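PDB 2H2Y: ubiquitin-conjugating enzyme from Plasmodium falciparum 3D7, which probably transfers ubiquitin to target proteins as an E2 enzyme, this chain being the ubiquitin-conjugating core domain of a longer protein that is probably membrane-anchored. Local coordinates for residues R50-Q55 / I71-P76. Numbering follows the deposited sequence.
Sequences RIWIVQ and IKIIFP
Phe-75 sets the edge of its ring against the indole face of Trp-52: its CE2 stands 3.3 Å from Trp-52 CE2, above the middle of the ring system, and the planes meet at 61°, an edge-to-face pair. In both residues CG is anti to the carbonyl carbon and beside the backbone N (chi1 -60° for Trp-52, much the same for Phe-75), a rotamer that fixes how each ring is turned about its CA-CB bond. Within the hairpin formed by strands 51-57 and 68-74, the axes of 51-55 and 71-74 run antiparallel, 160° between their directions. Trp-52 and Ile-73 form a hydrogen-bonded pair, with Trp-52 N 2.9 Å from Ile-73 O and Ile-73 N reciprocating to Trp-52 O; Val-54 and Ile-71 repeat this reciprocal pair of hydrogen bonds. Past the paired strand residues, Phe-75 N still reaches Arg-50 O at 3.0 Å. Arg-50 NH1 makes a weak hydrogen bond of 3.5 Å to Phe-75 O, which lies near the guanidinium plane. On the buried side, Ile-73 CD1 touches both Val-54 CG2, at 4.0 Å, and the indole at Trp-52 CE3. The other face carries Ile-51 beside Ile-74, pointing the same way, and Ile-51 CG1 is 3.7 Å from Ile-74 CD1. There too the Lys-72 chain, bent at chi3, brings its CE to 3.7 Å from Ile-53 CD1. This hairpin is the centre of the four-stranded antiparallel sheet of the UBC fold, flanked by strands 40-44 and 85-88. Trp-52 packs on Leu-29 of helix 21-34, and Ile-73 on Ile-119 and Ile-123 of helix 119-130, while Phe-75 touches both helices.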
# COMPACT_ATOMS: atom_id res chain seq x y z
N ARG A 50 -4.81 3.15 -10.98
CA ARG A 50 -3.38 3.27 -10.70
C ARG A 50 -3.08 3.94 -9.36
O ARG A 50 -2.00 3.76 -8.82
CB ARG A 50 -2.69 4.07 -11.81
CG ARG A 50 -2.86 3.54 -13.22
CD ARG A 50 -2.31 2.13 -13.34
NE ARG A 50 -2.29 1.66 -14.72
CZ ARG A 50 -1.32 1.92 -15.59
NH1 ARG A 50 -0.27 2.64 -15.22
NH2 ARG A 50 -1.38 1.45 -16.83
N ILE A 51 -4.02 4.69 -8.82
CA ILE A 51 -3.79 5.39 -7.56
C ILE A 51 -4.56 4.84 -6.38
O ILE A 51 -5.79 4.86 -6.39
CB ILE A 51 -4.14 6.89 -7.67
CG1 ILE A 51 -3.39 7.53 -8.83
CG2 ILE A 51 -3.77 7.59 -6.38
CD1 ILE A 51 -3.87 8.92 -9.15
N TRP A 52 -3.85 4.38 -5.36
CA TRP A 52 -4.49 3.85 -4.16
C TRP A 52 -4.03 4.65 -2.94
O TRP A 52 -2.95 5.22 -2.92
CB TRP A 52 -4.11 2.40 -3.89
CG TRP A 52 -4.45 1.38 -4.92
CD1 TRP A 52 -4.94 1.60 -6.18
CD2 TRP A 52 -4.22 -0.03 -4.82
NE1 TRP A 52 -5.02 0.42 -6.86
CE2 TRP A 52 -4.59 -0.60 -6.05
CE3 TRP A 52 -3.74 -0.86 -3.80
CZ2 TRP A 52 -4.49 -1.98 -6.30
CZ3 TRP A 52 -3.63 -2.23 -4.05
CH2 TRP A 52 -4.01 -2.77 -5.29
N ILE A 53 -4.87 4.66 -1.91
CA ILE A 53 -4.55 5.32 -0.66
C ILE A 53 -5.02 4.42 0.46
O ILE A 53 -6.22 4.22 0.66
CB ILE A 53 -5.24 6.69 -0.51
CG1 ILE A 53 -4.52 7.71 -1.39
CG2 ILE A 53 -5.18 7.15 0.94
CD1 ILE A 53 -5.05 9.13 -1.26
N VAL A 54 -4.06 3.83 1.16
CA VAL A 54 -4.35 2.94 2.26
C VAL A 54 -4.26 3.76 3.55
O VAL A 54 -3.45 4.68 3.64
CB VAL A 54 -3.33 1.79 2.31
CG1 VAL A 54 -3.62 0.87 3.48
CG2 VAL A 54 -3.36 1.03 1.00
N GLN A 55 -5.11 3.47 4.52
CA GLN A 55 -5.04 4.20 5.77
C GLN A 55 -4.79 3.16 6.83
O GLN A 55 -5.56 2.22 6.97
CB GLN A 55 -6.34 4.95 6.06
CG GLN A 55 -6.24 5.87 7.27
CD GLN A 55 -7.55 6.55 7.62
OE1 GLN A 55 -8.10 7.33 6.84
NE2 GLN A 55 -8.06 6.26 8.82
N ILE A 71 -0.98 5.91 3.52
CA ILE A 71 0.11 5.48 2.65
C ILE A 71 -0.41 5.45 1.21
O ILE A 71 -1.29 4.66 0.89
CB ILE A 71 0.57 4.05 3.00
CG1 ILE A 71 0.97 3.97 4.47
CG2 ILE A 71 1.72 3.65 2.09
CD1 ILE A 71 1.46 2.60 4.89
N LYS A 72 0.12 6.31 0.35
CA LYS A 72 -0.32 6.34 -1.04
C LYS A 72 0.50 5.38 -1.90
O LYS A 72 1.68 5.13 -1.63
CB LYS A 72 -0.23 7.75 -1.63
CG LYS A 72 -0.52 7.79 -3.11
CD LYS A 72 -0.65 9.21 -3.65
CE LYS A 72 -1.92 9.87 -3.16
NZ LYS A 72 -2.18 11.15 -3.89
N ILE A 73 -0.14 4.85 -2.93
CA ILE A 73 0.49 3.92 -3.85
C ILE A 73 0.22 4.35 -5.29
O ILE A 73 -0.93 4.47 -5.71
CB ILE A 73 -0.07 2.50 -3.63
CG1 ILE A 73 0.09 2.09 -2.17
CG2 ILE A 73 0.62 1.52 -4.56
CD1 ILE A 73 -0.52 0.76 -1.83
N ILE A 74 1.29 4.59 -6.04
CA ILE A 74 1.17 4.99 -7.43
C ILE A 74 1.78 3.89 -8.28
O ILE A 74 2.96 3.58 -8.14
CB ILE A 74 1.95 6.28 -7.74
CG1 ILE A 74 1.40 7.45 -6.91
CG2 ILE A 74 1.84 6.60 -9.22
CD1 ILE A 74 -0.01 7.86 -7.27
N PHE A 75 0.97 3.29 -9.15
CA PHE A 75 1.43 2.22 -10.02
C PHE A 75 1.86 2.85 -11.33
O PHE A 75 1.03 3.36 -12.08
CB PHE A 75 0.31 1.21 -10.28
CG PHE A 75 -0.10 0.43 -9.07
CD1 PHE A 75 0.56 -0.75 -8.73
CD2 PHE A 75 -1.15 0.86 -8.27
CE1 PHE A 75 0.17 -1.49 -7.61
CE2 PHE A 75 -1.54 0.14 -7.14
CZ PHE A 75 -0.88 -1.04 -6.81
N PRO A 76 3.17 2.85 -11.60
CA PRO A 76 3.68 3.44 -12.84
C PRO A 76 3.18 2.77 -14.11
O PRO A 76 2.37 1.84 -14.07
CB PRO A 76 5.20 3.35 -12.66
CG PRO A 76 5.37 2.21 -11.69
CD PRO A 76 4.26 2.42 -10.72